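Local coordinates for protein alkylhalidase CmlS (Streptomyces venezuelae, PDB 3I3L) that is a flavin-dependent halogenase of chloramphenicol biosynthesis that carries its FAD in covalent linkage to the protein, at residues 63-68 and 89-94; 73-78 and 117-122; 106-111 and 450-455; 322-327 and 580-585. All coordinates share one frame; numbering follows the deposited sequence.

Contact 1: residues 63-68 and 89-94. With FAD (flavin-adenine dinucleotide), chain B.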
# COMPACT_ATOMS: atom_id res chain seq x y z
N GLY A 63 -7.02 10.44 -7.21
CA GLY A 63 -6.10 9.60 -6.38
C GLY A 63 -5.16 10.51 -5.64
O GLY A 63 -3.99 10.54 -5.95
N GLU A 64 -5.68 11.25 -4.68
CA GLU A 64 -5.06 12.47 -4.22
C GLU A 64 -4.38 12.42 -2.85
O GLU A 64 -3.66 13.38 -2.48
CB GLU A 64 -6.11 13.57 -4.25
CG GLU A 64 -6.58 13.81 -5.70
CD GLU A 64 -7.97 14.39 -5.78
OE1 GLU A 64 -8.90 13.86 -5.10
OE2 GLU A 64 -8.14 15.36 -6.55
N SER A 65 -4.59 11.34 -2.10
CA SER A 65 -4.12 11.33 -0.71
C SER A 65 -2.95 10.37 -0.60
O SER A 65 -3.07 9.14 -0.89
CB SER A 65 -5.26 10.94 0.25
OG SER A 65 -4.86 10.88 1.59
N LEU A 66 -1.81 10.94 -0.20
CA LEU A 66 -0.54 10.20 -0.18
C LEU A 66 -0.09 9.70 1.18
O LEU A 66 -0.74 9.97 2.22
CB LEU A 66 0.53 11.08 -0.81
CG LEU A 66 0.17 11.67 -2.20
CD1 LEU A 66 1.37 12.35 -2.83
CD2 LEU A 66 -0.35 10.52 -3.10
N LEU A 67 1.03 8.97 1.21
CA LEU A 67 1.47 8.31 2.46
C LEU A 67 2.93 8.66 2.77
O LEU A 67 3.72 9.02 1.87
CB LEU A 67 1.27 6.78 2.38
CG LEU A 67 -0.20 6.26 2.35
CD1 LEU A 67 -0.23 4.69 2.10
CD2 LEU A 67 -0.98 6.62 3.67
N PRO A 68 3.29 8.58 4.04
CA PRO A 68 4.68 8.89 4.48
C PRO A 68 5.72 8.10 3.73
O PRO A 68 6.81 8.63 3.45
CB PRO A 68 4.68 8.45 5.96
CG PRO A 68 3.27 8.71 6.40
CD PRO A 68 2.40 8.34 5.17
N VAL A 89 -1.14 20.59 0.97
CA VAL A 89 -1.83 20.46 2.26
C VAL A 89 -1.22 19.27 3.04
O VAL A 89 -1.04 18.18 2.45
CB VAL A 89 -3.35 20.23 2.05
CG1 VAL A 89 -4.09 19.93 3.42
CG2 VAL A 89 -3.96 21.43 1.38
N LYS A 90 -0.90 19.47 4.33
CA LYS A 90 -0.30 18.39 5.13
C LYS A 90 -1.35 17.44 5.73
O LYS A 90 -2.38 17.88 6.25
CB LYS A 90 0.65 18.89 6.22
CG LYS A 90 1.90 19.56 5.60
CD LYS A 90 3.24 19.06 6.18
CE LYS A 90 4.30 18.71 5.03
NZ LYS A 90 4.44 19.79 3.99
N LYS A 91 -1.07 16.15 5.65
CA LYS A 91 -2.01 15.13 6.17
C LYS A 91 -1.42 14.43 7.36
O LYS A 91 -0.42 13.76 7.22
CB LYS A 91 -2.36 14.09 5.07
CG LYS A 91 -2.89 12.78 5.66
CD LYS A 91 -3.67 12.02 4.68
CE LYS A 91 -2.87 11.03 4.00
NZ LYS A 91 -3.68 9.69 3.84
N PRO A 92 -2.05 14.58 8.53
CA PRO A 92 -1.53 13.99 9.80
C PRO A 92 -1.86 12.53 9.97
O PRO A 92 -1.17 11.78 10.69
CB PRO A 92 -2.26 14.80 10.89
CG PRO A 92 -3.50 15.40 10.18
CD PRO A 92 -3.35 15.29 8.71
N SER A 93 -2.94 12.12 9.31
CA SER A 93 -3.62 10.86 9.62
C SER A 93 -4.74 10.54 8.63
O SER A 93 -4.96 11.26 7.67
CB SER A 93 -4.27 11.00 10.97
OG SER A 93 -5.16 12.11 10.94
N ALA A 94 -5.43 9.44 8.89
CA ALA A 94 -6.67 9.14 8.20
C ALA A 94 -7.74 8.92 9.27
O ALA A 94 -7.50 8.20 10.26
CB ALA A 94 -6.49 7.94 7.32
PA FAD B . -1.46 6.27 -13.39
O1A FAD B . -2.77 5.88 -14.05
O2A FAD B . -1.53 7.32 -12.34
O5B FAD B . -0.43 6.73 -14.56
C5B FAD B . -0.31 5.98 -15.75
C4B FAD B . 0.04 6.87 -16.96
O4B FAD B . 0.24 6.00 -18.10
C3B FAD B . -1.08 7.82 -17.33
O3B FAD B . -0.62 9.14 -17.26
C2B FAD B . -1.44 7.46 -18.78
O2B FAD B . -1.59 8.60 -19.56
C1B FAD B . -0.25 6.64 -19.26
N9A FAD B . -0.48 5.62 -20.26
C8A FAD B . -1.48 4.69 -20.28
N7A FAD B . -1.31 3.90 -21.36
C5A FAD B . -0.27 4.37 -22.09
C6A FAD B . 0.30 3.95 -23.28
N6A FAD B . -0.18 2.90 -23.93
N1A FAD B . 1.40 4.62 -23.73
C2A FAD B . 1.92 5.70 -23.07
N3A FAD B . 1.35 6.09 -21.90
C4A FAD B . 0.27 5.44 -21.41
N1 FAD B . -4.24 6.40 -4.63
C2 FAD B . -3.69 7.03 -3.53
O2 FAD B . -2.50 6.85 -3.30
N3 FAD B . -4.45 7.81 -2.70
C4 FAD B . -5.79 7.99 -2.94
O4 FAD B . -6.47 8.74 -2.16
C4X FAD B . -6.36 7.34 -4.03
N5 FAD B . -7.69 7.51 -4.31
C5X FAD B . -8.21 6.94 -5.45
C6 FAD B . -9.58 7.11 -5.75
C7 FAD B . -10.12 6.47 -6.84
C7M FAD B . -11.57 6.64 -7.19
C8 FAD B . -9.27 5.73 -7.66
C8M FAD B . -9.79 5.12 -8.90
C9 FAD B . -7.92 5.52 -7.36
C9A FAD B . -7.42 6.16 -6.24
N10 FAD B . -6.08 6.00 -5.99
C10 FAD B . -5.56 6.54 -4.88
C1' FAD B . -5.37 5.02 -6.85
C2' FAD B . -4.19 5.68 -7.52
O2' FAD B . -4.63 6.83 -8.12
C3' FAD B . -3.43 4.82 -8.50
O3' FAD B . -2.93 3.68 -7.82
C4' FAD B . -2.20 5.60 -9.09
O4' FAD B . -2.61 6.64 -9.92
C5' FAD B . -1.36 4.65 -9.94
O5' FAD B . -0.22 5.31 -10.41
P FAD B . 0.37 4.75 -11.77
O1P FAD B . 0.45 3.24 -11.69
O2P FAD B . 1.63 5.53 -12.13
O3P FAD B . -0.80 4.94 -12.87
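Ser65 faces the flavin with its backbone and Lys91 with its hydroxyl. The ammonium NZ of Lys91 donates to Ser65 OG at 2.8 Å, reaching it by a chain that bends near its end and brings CE within 3.0 Å of the carbonyl oxygen of Leu66. That oxygen lies too poorly aligned for a hydrogen bond with NZ. CD2 of Leu67 comes to 4.1 Å from Lys91 NZ, so an apolar branch borders the ammonium group. Ser65 OG, anti to the backbone N (chi1 178°), points to Lys91. The backbone N and O of Ser65 face the flavin: FAD N3 donates to Ser65 O at 2.6 Å, nearly straight at 165°, and Ser65 N returns a longer bond to FAD O4 of 3.2 Å. This pair reads the pyrimidine edge of the isoalloxazine, while Gly63 CA lies 3.3 Å from FAD C4X. Ser65 OG is further gripped by Gln124 and Thr226, so several polar partners fix its rotation. Farther out, Glu64 and Leu66 make backbone bonds to the 122-124 region, which also pairs with Lys91; the loop thus runs between the flavin and strand 89-97, just ahead of helix 68-76.

Contact 2: residues 73-78 and 117-122; sequences ILNRLG and WVFDHA
Arg76 lays its CD over one face of the Trp117 indole, 3.4 Å from CG and displaced toward the rim of the ring system. The methylene is well placed for a CH-pi contact, 3.6 Å from Arg76 CD to the centroid of the Trp117 five-membered ring. The chain turns at chi3 (-78°), and the charged end therefore stays near the ring instead of running straight past it: Arg76 NE approaches CD1 of Trp117 at 3.4 Å, and Arg76 CZ lies 4.6 Å from the centroid of the same five-membered ring, 26° off the ring normal. This is an off-centre cation-pi interaction, not a flat stack, since the guanidinium and indole planes are inclined by 51°. The N-H groups are spoken for by oxygens outside the pair: NH2 bonds to the carbonyl of Pro493 and NH1 to Ser72, one helical turn back. A residue earlier on the helix, Asn75 brings its CB to the rim of the Phe119 ring, 3.8 Å from CE2 and near the ring plane. His121 CE1 also lies at the edge of the Phe119 ring, in its plane, and His121 ND1 donates in turn to Asp120 OD1 at 2.9 Å. Helix 68-76 ends here in a Schellman motif at Gly78, and the loop ahead of strand 122-124 packs along its last turn. All four touching residues are only partly buried. A guanidinium that keeps its polar partners while its methylenes cover an aromatic face suits such a site, where the charge probably need not be stripped of water entirely.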
# COMPACT_ATOMS: atom_id res chain seq x y z
N ILE A 73 10.47 8.11 -0.11
CA ILE A 73 11.11 7.69 -1.34
C ILE A 73 11.51 8.90 -2.15
O ILE A 73 12.63 9.00 -2.63
CB ILE A 73 10.19 6.78 -2.20
CG1 ILE A 73 10.12 5.35 -1.60
CG2 ILE A 73 10.74 6.69 -3.68
CD1 ILE A 73 9.07 4.46 -2.25
N LEU A 74 10.58 9.83 -2.29
CA LEU A 74 10.84 11.05 -3.01
C LEU A 74 12.00 11.85 -2.35
O LEU A 74 12.79 12.48 -3.01
CB LEU A 74 9.57 11.89 -3.07
CG LEU A 74 8.42 11.31 -3.92
CD1 LEU A 74 7.21 12.22 -3.91
CD2 LEU A 74 8.90 11.09 -5.32
N ASN A 75 12.09 11.81 -1.04
CA ASN A 75 13.15 12.54 -0.33
C ASN A 75 14.50 11.92 -0.70
O ASN A 75 15.39 12.64 -1.08
CB ASN A 75 12.90 12.49 1.16
CG ASN A 75 14.11 13.02 1.97
OD1 ASN A 75 14.21 14.21 2.21
ND2 ASN A 75 14.99 12.13 2.40
N ARG A 76 14.60 10.57 -0.64
CA ARG A 76 15.82 9.85 -0.99
C ARG A 76 16.20 9.94 -2.47
O ARG A 76 17.34 9.64 -2.84
CB ARG A 76 15.71 8.38 -0.54
CG ARG A 76 15.86 8.27 0.99
CD ARG A 76 15.72 6.84 1.54
NE ARG A 76 14.31 6.44 1.61
CZ ARG A 76 13.79 5.34 1.05
NH1 ARG A 76 12.48 5.06 1.18
NH2 ARG A 76 14.59 4.50 0.38
N LEU A 77 15.27 10.37 -3.31
CA LEU A 77 15.53 10.58 -4.72
C LEU A 77 15.81 12.06 -4.99
O LEU A 77 15.97 12.45 -6.15
CB LEU A 77 14.34 10.16 -5.59
CG LEU A 77 14.11 8.65 -5.81
CD1 LEU A 77 12.74 8.41 -6.49
CD2 LEU A 77 15.26 8.04 -6.61
N GLY A 78 15.79 12.89 -3.93
CA GLY A 78 16.28 14.28 -4.05
C GLY A 78 15.24 15.34 -4.32
O GLY A 78 15.55 16.47 -4.67
N TRP A 117 14.89 10.26 6.45
CA TRP A 117 13.82 10.06 5.44
C TRP A 117 12.54 9.46 6.05
O TRP A 117 11.57 9.21 5.32
CB TRP A 117 14.30 9.16 4.25
CG TRP A 117 14.93 7.81 4.72
CD1 TRP A 117 14.27 6.63 5.05
CD2 TRP A 117 16.32 7.56 4.95
NE1 TRP A 117 15.19 5.65 5.44
CE2 TRP A 117 16.45 6.21 5.40
CE3 TRP A 117 17.49 8.34 4.80
CZ2 TRP A 117 17.68 5.63 5.70
CZ3 TRP A 117 18.72 7.76 5.11
CH2 TRP A 117 18.80 6.42 5.55
N VAL A 118 12.54 9.18 7.36
CA VAL A 118 11.33 8.66 8.01
C VAL A 118 10.35 9.80 8.26
O VAL A 118 10.66 10.78 8.96
CB VAL A 118 11.61 7.93 9.32
CG1 VAL A 118 10.28 7.36 9.89
CG2 VAL A 118 12.64 6.84 9.09
N PHE A 119 9.15 9.66 7.68
CA PHE A 119 8.15 10.72 7.75
C PHE A 119 6.98 10.42 8.70
O PHE A 119 6.55 9.26 8.88
CB PHE A 119 7.65 11.07 6.34
CG PHE A 119 8.63 11.93 5.54
CD1 PHE A 119 8.47 13.31 5.48
CD2 PHE A 119 9.72 11.35 4.89
CE1 PHE A 119 9.35 14.10 4.73
CE2 PHE A 119 10.60 12.10 4.15
CZ PHE A 119 10.43 13.48 4.05
N ASP A 120 6.45 11.50 9.27
CA ASP A 120 5.48 11.46 10.35
C ASP A 120 4.15 11.99 9.80
O ASP A 120 3.17 12.10 10.52
CB ASP A 120 5.97 12.43 11.41
CG ASP A 120 6.34 13.77 10.79
OD1 ASP A 120 5.52 14.69 10.84
OD2 ASP A 120 7.44 13.86 10.17
N HIS A 121 4.16 12.39 8.52
CA HIS A 121 3.00 12.90 7.87
C HIS A 121 3.12 12.64 6.34
O HIS A 121 4.15 12.11 5.87
CB HIS A 121 2.91 14.39 8.12
CG HIS A 121 4.00 15.14 7.44
ND1 HIS A 121 5.27 15.26 7.97
CD2 HIS A 121 4.04 15.73 6.22
CE1 HIS A 121 6.04 15.92 7.13
NE2 HIS A 121 5.32 16.22 6.06
N ALA A 122 2.06 12.93 5.59
CA ALA A 122 2.18 12.97 4.16
C ALA A 122 1.41 14.17 3.72
O ALA A 122 1.25 15.13 4.50
CB ALA A 122 1.70 11.66 3.44

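Contact 3: residues 106-111 and 450-455; sequences TFSFAA and FSEAEL
Ser108 OG donates to Glu452 OE1 over a very short 2.5 Å, the one polar bond that crosses between 106-111 and 450-455 and the closest approach between them. The buried, mostly nonpolar side of the contact is held by van der Waals packing. There the CZ corner of the Phe450 ring comes obliquely to Thr106 CB at 4.0 Å, and CD1 of Leu455 rests 3.8 Å from the carbonyl oxygen of Thr106. His441 stacks on the Phe450 ring and also bonds to Thr106 OG1, which bonds to Thr95 as well. Toward solvent things are looser: Ala110 is exposed, and the Glu452 carboxylate reaches across to Ser108 from a partly exposed 3-10 turn on a chain extended beyond CG (chi2 -170°). Ser108 OG also accepts from Ala110 N at 3.0 Å with an angle of 155°, so one hydroxyl serves two segments. With an alanine at Ser108, the Glu452 carboxylate would probably lose its mate across the contact, and the amide of Ala110 its acceptor. The bond from Ala110 N to Ser108 OG makes an ST turn, here ending strand 105-108 of the large mixed sheet opposite the 3-10 turn that leads into helix 456-471.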
# COMPACT_ATOMS: atom_id res chain seq x y z
N THR A 106 -9.10 7.18 14.33
CA THR A 106 -8.09 7.82 13.52
C THR A 106 -6.79 7.03 13.49
O THR A 106 -6.30 6.61 14.56
CB THR A 106 -7.82 9.24 14.07
OG1 THR A 106 -8.99 10.04 13.86
CG2 THR A 106 -6.58 9.91 13.39
N PHE A 107 -6.23 6.85 12.29
CA PHE A 107 -4.91 6.22 12.12
C PHE A 107 -3.79 7.24 11.98
O PHE A 107 -3.62 7.83 10.92
CB PHE A 107 -4.90 5.26 10.91
CG PHE A 107 -3.58 4.51 10.73
CD1 PHE A 107 -3.05 3.71 11.76
CD2 PHE A 107 -2.85 4.61 9.55
CE1 PHE A 107 -1.83 3.02 11.60
CE2 PHE A 107 -1.62 3.89 9.38
CZ PHE A 107 -1.13 3.11 10.40
N SER A 108 -3.06 7.46 13.07
CA SER A 108 -2.03 8.51 13.14
C SER A 108 -0.83 8.12 12.34
O SER A 108 -0.46 6.95 12.30
CB SER A 108 -1.56 8.76 14.58
OG SER A 108 -0.52 9.74 14.58
N PHE A 109 -0.23 9.10 11.67
CA PHE A 109 1.04 8.84 10.94
C PHE A 109 2.31 9.04 11.83
O PHE A 109 3.46 8.82 11.37
CB PHE A 109 1.12 9.65 9.62
CG PHE A 109 0.16 9.18 8.56
CD1 PHE A 109 -0.34 7.92 8.57
CD2 PHE A 109 -0.27 10.03 7.60
CE1 PHE A 109 -1.24 7.51 7.63
CE2 PHE A 109 -1.18 9.61 6.63
CZ PHE A 109 -1.68 8.35 6.67
N ALA A 110 2.07 9.42 13.09
CA ALA A 110 3.11 9.52 14.14
C ALA A 110 4.14 8.41 14.01
O ALA A 110 3.76 7.21 13.91
CB ALA A 110 2.48 9.41 15.50
N ALA A 111 5.43 8.81 14.01
CA ALA A 111 6.58 7.87 14.00
C ALA A 111 7.96 8.59 14.20
O ALA A 111 8.20 9.67 13.61
CB ALA A 111 6.59 7.03 12.70
N PHE A 450 -10.85 16.42 19.82
CA PHE A 450 -9.92 15.31 19.59
C PHE A 450 -8.47 15.76 19.53
O PHE A 450 -8.13 16.69 18.79
CB PHE A 450 -10.23 14.61 18.26
CG PHE A 450 -9.22 13.59 17.88
CD1 PHE A 450 -9.28 12.31 18.39
CD2 PHE A 450 -8.19 13.91 17.03
CE1 PHE A 450 -8.37 11.40 18.05
CE2 PHE A 450 -7.25 13.00 16.68
CZ PHE A 450 -7.33 11.73 17.18
N SER A 451 -7.62 15.08 20.30
CA SER A 451 -6.18 15.19 20.16
C SER A 451 -5.59 13.79 20.02
O SER A 451 -6.10 12.86 20.58
CB SER A 451 -5.57 15.92 21.37
OG SER A 451 -5.99 15.27 22.57
N GLU A 452 -4.50 13.66 19.30
CA GLU A 452 -3.89 12.34 19.11
C GLU A 452 -3.36 11.75 20.40
O GLU A 452 -3.23 10.53 20.54
CB GLU A 452 -2.81 12.38 18.02
CG GLU A 452 -3.43 12.58 16.62
CD GLU A 452 -2.45 12.37 15.49
OE1 GLU A 452 -1.40 11.75 15.74
OE2 GLU A 452 -2.73 12.83 14.36
N ALA A 453 -3.08 12.62 21.37
CA ALA A 453 -2.63 12.15 22.67
C ALA A 453 -3.72 11.37 23.44
O ALA A 453 -3.39 10.50 24.27
CB ALA A 453 -2.09 13.33 23.50
N GLU A 454 -4.99 11.64 23.16
CA GLU A 454 -6.07 10.86 23.79
C GLU A 454 -6.03 9.39 23.32
O GLU A 454 -6.67 8.53 23.90
CB GLU A 454 -7.42 11.50 23.50
CG GLU A 454 -8.10 10.98 22.19
CD GLU A 454 -9.34 11.77 21.82
OE1 GLU A 454 -10.37 11.16 21.41
OE2 GLU A 454 -9.28 13.02 21.92
N LEU A 455 -5.23 9.09 22.29
CA LEU A 455 -5.09 7.71 21.80
C LEU A 455 -3.99 6.97 22.54
O LEU A 455 -3.86 5.76 22.39
CB LEU A 455 -4.75 7.71 20.29
CG LEU A 455 -5.77 8.39 19.36
CD1 LEU A 455 -5.32 8.16 17.90
CD2 LEU A 455 -7.18 7.89 19.59

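Contact 4: residues 322-327 and 580-585; sequences PLFSQG and LHFGGV. With FAD (flavin-adenine dinucleotide), chain B.
Phe324 and Phe582 bring their rings together where the C-terminal tail meets the flavin loop of an FAD-binding fold, the loop between strand 310-312 and helix 327-347. CD1 of Phe324 sits over one face of the Phe582 ring, 3.6 Å from CE1, while Phe324 CB covers another part of the same face, 3.9 Å from the ring centroid. The rings are oblique, with centroids 4.7 Å apart and planes at 39°. Phe582 adopts a chi1 of 32°, away from a staggered value, which turns its ring back onto the loop. Gln326 needs a kink at chi2 (-91°) to bring its amide over to the tail. As modelled, Gln326 NE2 makes a weak bond to Phe582 O at 2.9 Å, and Gln326 OE1 meets the edge of the Phe582 ring near its plane. Yet Gln326 OE1 also lies 2.8 Å from Gly583 O; two acceptors so close make the amide orientation doubtful, and with it both the bond and the place of OE1. An alanine in place of Phe582 would probably open a gap beside Phe324 and Phe107 and cost Phe324 the aromatic face it packs on. Phe373 and Phe377 meet the Phe324 ring edge-to-face, extending this aromatic cluster into helix 352-382. On the cofactor side Ser325 OG bonds weakly to FAD O4, and Gly327 CA approaches FAD O3' to 3.3 Å, where a side chain would collide with the ribityl hydroxyl.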
# COMPACT_ATOMS: atom_id res chain seq x y z
N PRO A 322 -9.12 1.74 -2.72
CA PRO A 322 -8.45 2.95 -2.24
C PRO A 322 -8.82 3.40 -0.81
O PRO A 322 -8.50 4.53 -0.41
CB PRO A 322 -8.90 4.02 -3.25
CG PRO A 322 -10.32 3.51 -3.69
CD PRO A 322 -10.04 2.02 -3.84
N LEU A 323 -9.51 2.56 -0.06
CA LEU A 323 -9.91 2.87 1.31
C LEU A 323 -8.75 3.38 2.17
O LEU A 323 -8.91 4.34 2.90
CB LEU A 323 -10.49 1.64 1.98
CG LEU A 323 -11.03 1.76 3.39
CD1 LEU A 323 -12.11 2.89 3.50
CD2 LEU A 323 -11.57 0.42 3.87
N PHE A 324 -7.61 2.71 2.08
CA PHE A 324 -6.40 3.13 2.80
C PHE A 324 -5.39 3.89 1.94
O PHE A 324 -4.24 4.01 2.30
CB PHE A 324 -5.76 1.93 3.50
CG PHE A 324 -6.70 1.28 4.51
CD1 PHE A 324 -6.97 1.88 5.73
CD2 PHE A 324 -7.36 0.09 4.19
CE1 PHE A 324 -7.87 1.30 6.68
CE2 PHE A 324 -8.23 -0.52 5.11
CZ PHE A 324 -8.51 0.10 6.35
N SER A 325 -5.82 4.43 0.82
CA SER A 325 -4.95 5.33 0.03
C SER A 325 -3.56 4.74 -0.25
O SER A 325 -2.56 5.41 -0.06
CB SER A 325 -4.78 6.66 0.82
OG SER A 325 -6.01 7.37 0.91
N GLN A 326 -3.49 3.48 -0.65
CA GLN A 326 -2.27 2.78 -0.87
C GLN A 326 -1.75 2.90 -2.33
O GLN A 326 -0.66 2.38 -2.67
CB GLN A 326 -2.48 1.29 -0.57
CG GLN A 326 -2.89 0.99 0.86
CD GLN A 326 -1.71 0.73 1.80
OE1 GLN A 326 -1.46 1.53 2.73
NE2 GLN A 326 -0.98 -0.36 1.58
N GLY A 327 -2.56 3.48 -3.20
CA GLY A 327 -2.32 3.26 -4.65
C GLY A 327 -0.99 3.88 -5.10
O GLY A 327 -0.22 3.21 -5.75
N LEU A 580 -0.34 -3.73 12.43
CA LEU A 580 -1.18 -2.56 12.64
C LEU A 580 -0.61 -1.23 12.15
O LEU A 580 -0.70 -0.18 12.83
N HIS A 581 -0.02 -1.30 10.95
CA HIS A 581 0.12 -0.16 10.06
C HIS A 581 -0.22 -0.84 8.76
O HIS A 581 0.04 -2.06 8.63
CB HIS A 581 1.58 0.36 10.02
CG HIS A 581 2.00 1.11 11.26
ND1 HIS A 581 1.44 2.32 11.63
CD2 HIS A 581 2.94 0.83 12.19
CE1 HIS A 581 2.01 2.74 12.75
NE2 HIS A 581 2.92 1.85 13.12
N PHE A 582 -0.79 -0.12 7.79
CA PHE A 582 -1.21 -0.79 6.52
C PHE A 582 -0.18 -0.85 5.35
O PHE A 582 -0.49 -1.38 4.26
CB PHE A 582 -2.63 -0.38 6.03
CG PHE A 582 -3.01 1.04 6.36
CD1 PHE A 582 -3.76 1.33 7.52
CD2 PHE A 582 -2.70 2.10 5.47
CE1 PHE A 582 -4.16 2.66 7.82
CE2 PHE A 582 -3.10 3.46 5.75
CZ PHE A 582 -3.83 3.73 6.94
N GLY A 583 1.04 -0.36 5.57
CA GLY A 583 1.99 -0.30 4.45
C GLY A 583 2.13 1.14 4.01
O GLY A 583 1.12 1.84 3.78
N GLY A 584 3.38 1.62 3.97
CA GLY A 584 3.65 3.02 3.63
C GLY A 584 3.51 3.98 4.80
O GLY A 584 3.66 5.19 4.62
N VAL A 585 3.20 3.45 5.98
CA VAL A 585 3.14 4.22 7.25
C VAL A 585 4.05 3.58 8.33
O VAL A 585 4.17 2.35 8.40
CB VAL A 585 1.68 4.30 7.82
CG1 VAL A 585 1.63 5.16 9.11
CG2 VAL A 585 0.73 4.84 6.78
PA FAD B . -1.46 6.27 -13.39
O1A FAD B . -2.77 5.88 -14.05
O2A FAD B . -1.53 7.32 -12.34
O5B FAD B . -0.43 6.73 -14.56
C5B FAD B . -0.31 5.98 -15.75
C4B FAD B . 0.04 6.87 -16.96
O4B FAD B . 0.24 6.00 -18.10
C3B FAD B . -1.08 7.82 -17.33
O3B FAD B . -0.62 9.14 -17.26
C2B FAD B . -1.44 7.46 -18.78
O2B FAD B . -1.59 8.60 -19.56
C1B FAD B . -0.25 6.64 -19.26
N9A FAD B . -0.48 5.62 -20.26
C8A FAD B . -1.48 4.69 -20.28
N7A FAD B . -1.31 3.90 -21.36
C5A FAD B . -0.27 4.37 -22.09
C6A FAD B . 0.30 3.95 -23.28
N6A FAD B . -0.18 2.90 -23.93
N1A FAD B . 1.40 4.62 -23.73
C2A FAD B . 1.92 5.70 -23.07
N3A FAD B . 1.35 6.09 -21.90
C4A FAD B . 0.27 5.44 -21.41
N1 FAD B . -4.24 6.40 -4.63
C2 FAD B . -3.69 7.03 -3.53
O2 FAD B . -2.50 6.85 -3.30
N3 FAD B . -4.45 7.81 -2.70
C4 FAD B . -5.79 7.99 -2.94
O4 FAD B . -6.47 8.74 -2.16
C4X FAD B . -6.36 7.34 -4.03
N5 FAD B . -7.69 7.51 -4.31
C5X FAD B . -8.21 6.94 -5.45
C6 FAD B . -9.58 7.11 -5.75
C7 FAD B . -10.12 6.47 -6.84
C7M FAD B . -11.57 6.64 -7.19
C8 FAD B . -9.27 5.73 -7.66
C8M FAD B . -9.79 5.12 -8.90
C9 FAD B . -7.92 5.52 -7.36
C9A FAD B . -7.42 6.16 -6.24
N10 FAD B . -6.08 6.00 -5.99
C10 FAD B . -5.56 6.54 -4.88
C1' FAD B . -5.37 5.02 -6.85
C2' FAD B . -4.19 5.68 -7.52
O2' FAD B . -4.63 6.83 -8.12
C3' FAD B . -3.43 4.82 -8.50
O3' FAD B . -2.93 3.68 -7.82
C4' FAD B . -2.20 5.60 -9.09
O4' FAD B . -2.61 6.64 -9.92
C5' FAD B . -1.36 4.65 -9.94
O5' FAD B . -0.22 5.31 -10.41
P FAD B . 0.37 4.75 -11.77
O1P FAD B . 0.45 3.24 -11.69
O2P FAD B . 1.63 5.53 -12.13
O3P FAD B . -0.80 4.94 -12.87

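Overall arrangement
Contacts 1 and 4 are buried and share the cofactor: their loops meet at the pyrimidine end of the flavin, where Leu67 packs on Gln326. Contact 4 is the most central, its centre about 5 Å from the centre of the chain, and chiefly aromatic, whereas contact 1 places a lysine behind a cofactor-binding serine. Contact 3, also buried but farther out, combines apolar packing with a serine-carboxylate bond; its strand 105-108 pairs with strand 89-97 of contact 1, and Phe107 packs on Phe582 of contact 4. Contact 2 is the surface member, built on arginine and aromatic groups; it joins contact 1 through the Lys91 to Ala122 backbone pairing, and does not touch contact 4.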